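PDB 6K5J: GH3 beta-N-acetylglucosaminidase from Paenibacillaceae, which hydrolyses terminal beta-linked N-acetylglucosamine residues from sugar chains, as expected of a family 3 glycoside hydrolase of the beta-N-acetylglucosaminidase type. Local coordinates for residues V181-D189 with R207-F216; A135-N143 with R152-V161. All coordinates share one frame; numbering follows the deposited sequence.

Interaction 1. Residues V181-D189 with R207-F216. With NAG (2-acetamido-2-deoxy-beta-D-glucopyranose), chain B.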
# COMPACT_ATOMS: atom_id res chain seq x y z
N VAL A 181 2.32 -4.00 -10.24
CA VAL A 181 3.46 -3.28 -9.68
C VAL A 181 3.26 -1.78 -9.89
O VAL A 181 2.74 -1.34 -10.93
CB VAL A 181 4.78 -3.79 -10.30
CG1 VAL A 181 5.02 -5.21 -9.82
CG2 VAL A 181 4.75 -3.72 -11.83
N LYS A 182 3.66 -0.98 -8.90
CA LYS A 182 3.37 0.45 -8.89
C LYS A 182 4.50 1.16 -8.15
O LYS A 182 5.23 0.55 -7.37
CB LYS A 182 1.99 0.71 -8.26
CG LYS A 182 1.88 0.39 -6.75
CD LYS A 182 0.42 0.53 -6.26
CE LYS A 182 0.31 0.45 -4.73
NZ LYS A 182 -1.15 0.47 -4.29
N HIS A 183 4.69 2.46 -8.41
CA HIS A 183 3.97 3.32 -9.34
C HIS A 183 4.94 3.73 -10.45
O HIS A 183 5.84 4.55 -10.21
CB HIS A 183 3.43 4.58 -8.63
CG HIS A 183 2.58 4.29 -7.42
ND1 HIS A 183 3.11 3.97 -6.19
CD2 HIS A 183 1.23 4.32 -7.26
CE1 HIS A 183 2.12 3.80 -5.32
NE2 HIS A 183 0.97 4.00 -5.94
N PHE A 184 4.76 3.18 -11.64
CA PHE A 184 5.76 3.29 -12.70
C PHE A 184 5.85 4.73 -13.22
O PHE A 184 4.81 5.37 -13.45
CB PHE A 184 5.41 2.33 -13.84
CG PHE A 184 6.40 2.34 -14.97
CD1 PHE A 184 6.24 3.21 -16.04
CD2 PHE A 184 7.49 1.48 -14.98
CE1 PHE A 184 7.15 3.23 -17.10
CE2 PHE A 184 8.41 1.48 -16.03
CZ PHE A 184 8.24 2.36 -17.09
N PRO A 185 7.06 5.25 -13.50
CA PRO A 185 8.36 4.56 -13.42
C PRO A 185 9.07 4.65 -12.07
O PRO A 185 10.27 4.37 -12.01
CB PRO A 185 9.19 5.26 -14.51
CG PRO A 185 8.66 6.66 -14.51
CD PRO A 185 7.17 6.53 -14.21
N GLY A 186 8.38 5.05 -11.00
CA GLY A 186 9.02 5.04 -9.70
C GLY A 186 8.76 6.30 -8.90
O GLY A 186 9.23 7.37 -9.27
N HIS A 187 8.03 6.16 -7.80
CA HIS A 187 7.57 7.26 -6.96
C HIS A 187 8.44 7.46 -5.72
O HIS A 187 8.13 8.33 -4.90
CB HIS A 187 6.10 7.00 -6.54
CG HIS A 187 5.27 8.23 -6.33
ND1 HIS A 187 5.67 9.29 -5.53
CD2 HIS A 187 4.02 8.54 -6.76
CE1 HIS A 187 4.72 10.21 -5.51
NE2 HIS A 187 3.70 9.78 -6.25
N GLY A 188 9.52 6.69 -5.56
CA GLY A 188 10.24 6.66 -4.29
C GLY A 188 11.06 7.90 -3.98
O GLY A 188 11.35 8.15 -2.80
N ASP A 189 11.44 8.67 -4.99
CA ASP A 189 12.31 9.83 -4.80
C ASP A 189 11.53 11.10 -4.46
O ASP A 189 12.14 12.07 -3.98
CB ASP A 189 13.16 10.04 -6.07
CG ASP A 189 14.17 11.19 -5.96
OD1 ASP A 189 15.24 10.98 -5.36
OD2 ASP A 189 13.90 12.29 -6.49
N ARG A 207 20.26 7.90 -14.01
CA ARG A 207 19.84 7.59 -12.66
C ARG A 207 18.55 6.77 -12.67
O ARG A 207 18.42 5.79 -11.93
CB ARG A 207 19.70 8.89 -11.87
CG ARG A 207 18.58 8.91 -10.87
CD ARG A 207 18.81 8.03 -9.66
NE ARG A 207 17.59 8.12 -8.88
CZ ARG A 207 17.39 9.03 -7.93
NH1 ARG A 207 18.37 9.87 -7.59
NH2 ARG A 207 16.23 9.07 -7.29
N LEU A 208 17.60 7.13 -13.55
CA LEU A 208 16.37 6.35 -13.66
C LEU A 208 16.66 4.92 -14.09
O LEU A 208 16.03 3.98 -13.60
CB LEU A 208 15.40 7.02 -14.64
CG LEU A 208 14.95 8.45 -14.32
CD1 LEU A 208 14.00 9.00 -15.39
CD2 LEU A 208 14.31 8.53 -12.93
N ASP A 209 17.62 4.73 -15.00
CA ASP A 209 17.95 3.38 -15.47
C ASP A 209 18.53 2.52 -14.36
O ASP A 209 18.26 1.31 -14.31
CB ASP A 209 18.94 3.44 -16.64
CG ASP A 209 18.32 3.93 -17.92
OD1 ASP A 209 17.08 3.92 -18.04
OD2 ASP A 209 19.07 4.35 -18.82
N ARG A 210 19.34 3.10 -13.49
CA ARG A 210 20.01 2.28 -12.48
C ARG A 210 19.21 2.16 -11.20
O ARG A 210 19.47 1.25 -10.40
CB ARG A 210 21.39 2.85 -12.16
CG ARG A 210 21.38 4.08 -11.31
CD ARG A 210 22.80 4.49 -10.92
NE ARG A 210 22.91 5.94 -10.86
CZ ARG A 210 22.62 6.66 -9.78
NH1 ARG A 210 22.22 6.07 -8.66
NH2 ARG A 210 22.74 7.98 -9.83
N LEU A 211 18.25 3.05 -10.97
CA LEU A 211 17.50 3.01 -9.72
C LEU A 211 16.02 2.76 -9.99
O LEU A 211 15.58 1.60 -9.99
CB LEU A 211 17.71 4.30 -8.93
CG LEU A 211 17.24 4.18 -7.47
CD1 LEU A 211 18.07 3.15 -6.73
CD2 LEU A 211 17.26 5.53 -6.75
N GLU A 212 15.27 3.82 -10.29
CA GLU A 212 13.80 3.77 -10.41
C GLU A 212 13.33 2.60 -11.27
O GLU A 212 12.47 1.81 -10.85
CB GLU A 212 13.29 5.09 -11.00
CG GLU A 212 13.01 6.21 -9.98
CD GLU A 212 14.27 6.88 -9.43
OE1 GLU A 212 15.38 6.61 -9.94
OE2 GLU A 212 14.15 7.70 -8.49
N LEU A 213 13.86 2.47 -12.48
CA LEU A 213 13.34 1.50 -13.45
C LEU A 213 13.73 0.05 -13.15
O LEU A 213 13.05 -0.87 -13.62
CB LEU A 213 13.81 1.86 -14.86
CG LEU A 213 13.18 3.15 -15.43
CD1 LEU A 213 13.90 3.60 -16.70
CD2 LEU A 213 11.69 2.94 -15.70
N ALA A 214 14.81 -0.16 -12.39
CA ALA A 214 15.39 -1.50 -12.27
C ALA A 214 14.41 -2.55 -11.73
O ALA A 214 14.32 -3.63 -12.32
CB ALA A 214 16.67 -1.44 -11.43
N PRO A 215 13.68 -2.31 -10.63
CA PRO A 215 12.76 -3.37 -10.17
C PRO A 215 11.60 -3.60 -11.12
O PRO A 215 11.14 -4.74 -11.24
CB PRO A 215 12.30 -2.86 -8.79
CG PRO A 215 12.53 -1.40 -8.82
CD PRO A 215 13.73 -1.17 -9.71
N PHE A 216 11.12 -2.56 -11.81
CA PHE A 216 10.08 -2.77 -12.81
C PHE A 216 10.57 -3.65 -13.95
O PHE A 216 9.84 -4.53 -14.41
CB PHE A 216 9.57 -1.43 -13.34
CG PHE A 216 8.82 -0.62 -12.32
CD1 PHE A 216 7.52 -0.95 -11.98
CD2 PHE A 216 9.43 0.46 -11.68
CE1 PHE A 216 6.82 -0.20 -11.02
CE2 PHE A 216 8.73 1.21 -10.73
CZ PHE A 216 7.43 0.88 -10.41
C1 NAG B . -3.81 6.15 -5.22
C2 NAG B . -2.52 5.45 -4.73
C3 NAG B . -2.41 4.02 -5.30
C4 NAG B . -3.71 3.25 -5.12
C5 NAG B . -4.85 4.05 -5.72
C6 NAG B . -6.20 3.38 -5.60
C7 NAG B . -0.36 6.56 -4.30
C8 NAG B . 0.77 7.36 -4.90
N2 NAG B . -1.35 6.23 -5.12
O1 NAG B . -3.99 7.29 -4.45
O3 NAG B . -1.35 3.32 -4.66
O4 NAG B . -3.62 1.98 -5.75
O5 NAG B . -4.94 5.29 -5.02
O6 NAG B . -6.65 3.36 -4.25
O7 NAG B . -0.34 6.21 -3.12
O HOH W 1 11.36 8.37 -7.87
O HOH W 2 17.87 11.63 -5.14
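Phe-216 and Phe-184 meet edge to face: CD2 of Phe-184 stands over one face of the Phe-216 ring, 3.6 Å from CG of Phe-216, and the two planes are 83° apart. CA of Phe-184 also lies over that ring, a CH-pi contact. The rim of Phe-216 is taken up by the strand end, with Val-181 CG2 3.9 Å from CD1 of Phe-216 and the Lys-182 to His-183 peptide, which is cis, lying against CZ. CD2 of Leu-213 reaches both CE2 of Phe-184 and CB of Pro-185. Opposite Glu-212, Gly-186 has to be glycine: with its backbone angles a CB would jam against the carbonyl O of Pro-185, and it would also collide with CG of Glu-212.

Further along, the packing gives way to charge. Arg-207, its chain bent about CB–CG (chi2 71°), grips Glu-212 side-on, NE to OE1 at 2.9 Å and NH2 to OE2 at 2.8 Å, each on a syn lone pair. The same NH2 reaches OD1 of Asp-189 at 2.9 Å, in the guanidinium plane but from well above the carboxylate plane. One water links Gly-186 O, Asp-189 N and Glu-212 OE2; a second bridges Asp-189 OD1 and Arg-207 NH1. Asp-189 is also tied to His-203 through OD2.

On the strand's other side, NZ of the extended Lys-182 donates to O3 of the bound N-acetylglucosamine at 2.9 Å, and is shared with Phe-134 O and Glu-85. NE2 of His-183 meets the same O3 at 2.7 Å, while the sugar's methyl carbon C8 lies over one face of its ring. Lys-His-Phe-Pro-Gly-His-Gly-Asp is the signature run of NagZ-type family 3 enzymes, here leaving a TIM-barrel strand beside the sugar and leading toward the loop that in relatives carries the catalytic His-Asp pair.

Interaction 2. Residues A135-N143 with R152-V161. With NAG (2-acetamido-2-deoxy-beta-D-glucopyranose), chain B.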
# COMPACT_ATOMS: atom_id res chain seq x y z
N ALA A 135 -0.75 -4.04 -5.94
CA ALA A 135 0.44 -4.35 -5.17
C ALA A 135 1.27 -5.34 -5.98
O ALA A 135 0.72 -6.06 -6.81
CB ALA A 135 0.08 -4.94 -3.80
N PRO A 136 2.60 -5.40 -5.75
CA PRO A 136 3.35 -4.63 -4.76
C PRO A 136 3.83 -3.27 -5.28
O PRO A 136 4.05 -3.11 -6.48
CB PRO A 136 4.56 -5.53 -4.47
CG PRO A 136 4.85 -6.15 -5.82
CD PRO A 136 3.47 -6.34 -6.48
N SER A 137 4.01 -2.32 -4.38
CA SER A 137 4.84 -1.17 -4.70
C SER A 137 6.26 -1.63 -4.99
O SER A 137 6.87 -2.33 -4.18
CB SER A 137 4.85 -0.17 -3.55
OG SER A 137 5.89 0.79 -3.73
N LEU A 138 6.79 -1.22 -6.15
CA LEU A 138 8.21 -1.34 -6.47
C LEU A 138 8.91 0.01 -6.35
O LEU A 138 10.01 0.18 -6.91
CB LEU A 138 8.40 -1.92 -7.87
CG LEU A 138 7.87 -3.35 -8.06
CD1 LEU A 138 8.29 -3.88 -9.44
CD2 LEU A 138 8.38 -4.27 -6.95
N ASP A 139 8.30 0.96 -5.66
CA ASP A 139 8.97 2.24 -5.43
C ASP A 139 10.16 2.04 -4.51
O ASP A 139 10.14 1.20 -3.60
CB ASP A 139 7.98 3.25 -4.85
CG ASP A 139 6.71 3.38 -5.69
OD1 ASP A 139 6.81 3.72 -6.89
OD2 ASP A 139 5.61 3.15 -5.15
N ILE A 140 11.22 2.80 -4.76
CA ILE A 140 12.47 2.71 -4.01
C ILE A 140 12.57 3.98 -3.18
O ILE A 140 12.80 5.07 -3.72
CB ILE A 140 13.69 2.54 -4.94
CG1 ILE A 140 13.57 1.27 -5.79
CG2 ILE A 140 14.98 2.49 -4.13
CD1 ILE A 140 14.41 1.31 -7.08
N ASN A 141 12.39 3.85 -1.87
CA ASN A 141 12.31 5.02 -0.98
C ASN A 141 13.71 5.47 -0.60
O ASN A 141 14.20 5.24 0.51
CB ASN A 141 11.46 4.71 0.25
CG ASN A 141 10.88 5.96 0.88
OD1 ASN A 141 9.79 6.41 0.51
ND2 ASN A 141 11.60 6.53 1.84
N ASN A 142 14.39 6.10 -1.56
CA ASN A 142 15.72 6.65 -1.37
C ASN A 142 15.69 8.07 -0.81
O ASN A 142 16.75 8.66 -0.59
CB ASN A 142 16.48 6.66 -2.70
CG ASN A 142 15.83 7.57 -3.70
OD1 ASN A 142 14.68 7.35 -4.08
ND2 ASN A 142 16.52 8.64 -4.09
N ASN A 143 14.50 8.63 -0.61
CA ASN A 143 14.33 9.96 -0.01
C ASN A 143 13.61 9.82 1.32
O ASN A 143 12.40 9.51 1.33
CB ASN A 143 13.54 10.86 -0.95
CG ASN A 143 13.29 12.24 -0.36
OD1 ASN A 143 13.83 12.59 0.70
ND2 ASN A 143 12.50 13.04 -1.05
N ARG A 152 5.78 1.87 2.69
CA ARG A 152 5.19 1.12 1.59
C ARG A 152 6.22 0.60 0.60
O ARG A 152 5.88 -0.23 -0.24
CB ARG A 152 4.17 2.00 0.84
CG ARG A 152 2.97 2.39 1.68
CD ARG A 152 2.20 3.51 1.00
NE ARG A 152 1.49 3.02 -0.17
CZ ARG A 152 1.00 3.80 -1.13
NH1 ARG A 152 1.17 5.11 -1.09
NH2 ARG A 152 0.33 3.26 -2.14
N SER A 153 7.47 1.05 0.69
CA SER A 153 8.58 0.56 -0.12
C SER A 153 9.37 -0.47 0.67
O SER A 153 9.52 -0.34 1.89
CB SER A 153 9.50 1.72 -0.53
OG SER A 153 10.77 1.23 -0.93
N TYR A 154 9.91 -1.49 -0.02
CA TYR A 154 10.79 -2.43 0.67
C TYR A 154 12.05 -1.75 1.19
O TYR A 154 12.61 -2.16 2.21
CB TYR A 154 11.20 -3.59 -0.25
CG TYR A 154 10.08 -4.42 -0.81
CD1 TYR A 154 9.34 -5.29 -0.00
CD2 TYR A 154 9.75 -4.33 -2.16
CE1 TYR A 154 8.31 -6.05 -0.53
CE2 TYR A 154 8.73 -5.08 -2.69
CZ TYR A 154 8.01 -5.94 -1.88
OH TYR A 154 6.99 -6.67 -2.43
N GLY A 155 12.54 -0.73 0.49
CA GLY A 155 13.76 -0.09 0.94
C GLY A 155 14.33 0.82 -0.13
O GLY A 155 13.69 1.10 -1.15
N GLY A 156 15.56 1.26 0.12
CA GLY A 156 16.21 2.30 -0.66
C GLY A 156 17.18 1.85 -1.74
O GLY A 156 17.85 2.71 -2.33
N THR A 157 17.26 0.56 -2.04
CA THR A 157 18.12 0.11 -3.13
C THR A 157 17.30 -0.64 -4.17
O THR A 157 16.34 -1.34 -3.84
CB THR A 157 19.26 -0.79 -2.65
OG1 THR A 157 18.72 -1.95 -2.02
CG2 THR A 157 20.18 -0.04 -1.70
N ALA A 158 17.71 -0.50 -5.43
CA ALA A 158 17.06 -1.24 -6.50
C ALA A 158 17.18 -2.74 -6.29
O ALA A 158 16.24 -3.50 -6.56
CB ALA A 158 17.67 -0.85 -7.85
N GLU A 159 18.34 -3.20 -5.78
CA GLU A 159 18.56 -4.64 -5.63
C GLU A 159 17.57 -5.25 -4.65
O GLU A 159 16.98 -6.30 -4.92
CB GLU A 159 20.00 -4.89 -5.17
CG GLU A 159 20.40 -6.35 -5.21
CD GLU A 159 20.06 -7.11 -3.93
OE1 GLU A 159 19.78 -6.47 -2.88
OE2 GLU A 159 20.09 -8.36 -3.97
N LEU A 160 17.40 -4.62 -3.48
CA LEU A 160 16.50 -5.17 -2.47
C LEU A 160 15.05 -5.14 -2.95
O LEU A 160 14.32 -6.13 -2.81
CB LEU A 160 16.64 -4.39 -1.16
CG LEU A 160 15.69 -4.86 -0.06
CD1 LEU A 160 16.14 -6.21 0.46
CD2 LEU A 160 15.61 -3.83 1.07
N VAL A 161 14.63 -4.02 -3.53
CA VAL A 161 13.25 -3.88 -4.01
C VAL A 161 12.97 -4.87 -5.13
O VAL A 161 11.90 -5.49 -5.17
CB VAL A 161 12.98 -2.42 -4.43
CG1 VAL A 161 11.68 -2.30 -5.22
CG2 VAL A 161 12.92 -1.51 -3.20
C1 NAG B . -3.81 6.15 -5.22
C2 NAG B . -2.52 5.45 -4.73
C3 NAG B . -2.41 4.02 -5.30
C4 NAG B . -3.71 3.25 -5.12
C5 NAG B . -4.85 4.05 -5.72
C6 NAG B . -6.20 3.38 -5.60
C7 NAG B . -0.36 6.56 -4.30
C8 NAG B . 0.77 7.36 -4.90
N2 NAG B . -1.35 6.23 -5.12
O1 NAG B . -3.99 7.29 -4.45
O3 NAG B . -1.35 3.32 -4.66
O4 NAG B . -3.62 1.98 -5.75
O5 NAG B . -4.94 5.29 -5.02
O6 NAG B . -6.65 3.36 -4.25
O7 NAG B . -0.34 6.21 -3.12
O HOH W 3 9.13 -1.25 -2.84
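Ser-153 holds the two segments together through its hydroxyl, which donates to Asp-139 O (OG to O, 2.7 Å) and accepts from Asn-141 N at 3.2 Å. It also accepts from Gly-155 N, closing an ST turn; chi1 of 161° turns OG from the backbone N toward these partners. An alanine here lacks that oxygen, which would probably leave Gly-155 N without its turn acceptor, Asp-139 O with one donor fewer, and the two segments less firmly held. Asn-141 N has a second acceptor in Gly-155 O, 3.1 Å away and approached from above the carbonyl plane. A water donates to Ser-137 O and Asp-139 O and accepts from Tyr-154 N.

The apolar part centres on Ile-140. Its CG2 presses on the backbone of Gly-156, 3.3 Å from the C atom, CG1 lies against CG2 of Val-161, and CD1 reaches Ala-158. Leu-138 touches Val-161 and, at the ring edge, Tyr-154, whose OH sits 3.4 Å from CB of Pro-136.

Toward the N-acetylglucosamine, Arg-152 NH1 donates to O7 at 2.8 Å, and NH2 adds weak bonds to O7 and O3 besides its salt bridge to Glu-85.

The loop after strand 132-133 packs on the start of helix 158-174, where Thr-157 at the N-cap accepts a weak bond from Leu-160 N, with strand 178-184 against Pro-136 and Leu-138, and Pro-215 of helix 213-222 against Ile-140 and Val-161.

In the fold
Along the chain interaction 2 comes first and is complete before interaction 1 begins: strand 132-133 and its loop, helix 158-174, strand 178-184, then helices 205-210 and 213-222, all pieces of the TIM-barrel domain. Strands 132-133 and 178-184 run parallel in one sheet, and the contact centres are only 8 Å apart. They also touch: Leu-138 N lies 2.7 Å from Lys-182 O, and Asp-139 OD2 lies 2.8 Å from His-183 ND1, both probable hydrogen bonds, so the loop of interaction 2 is likely to steady a sugar-binding histidine of interaction 1. Both contacts reach the same N-acetylglucosamine, which Asp-83 and Asp-268 also hold.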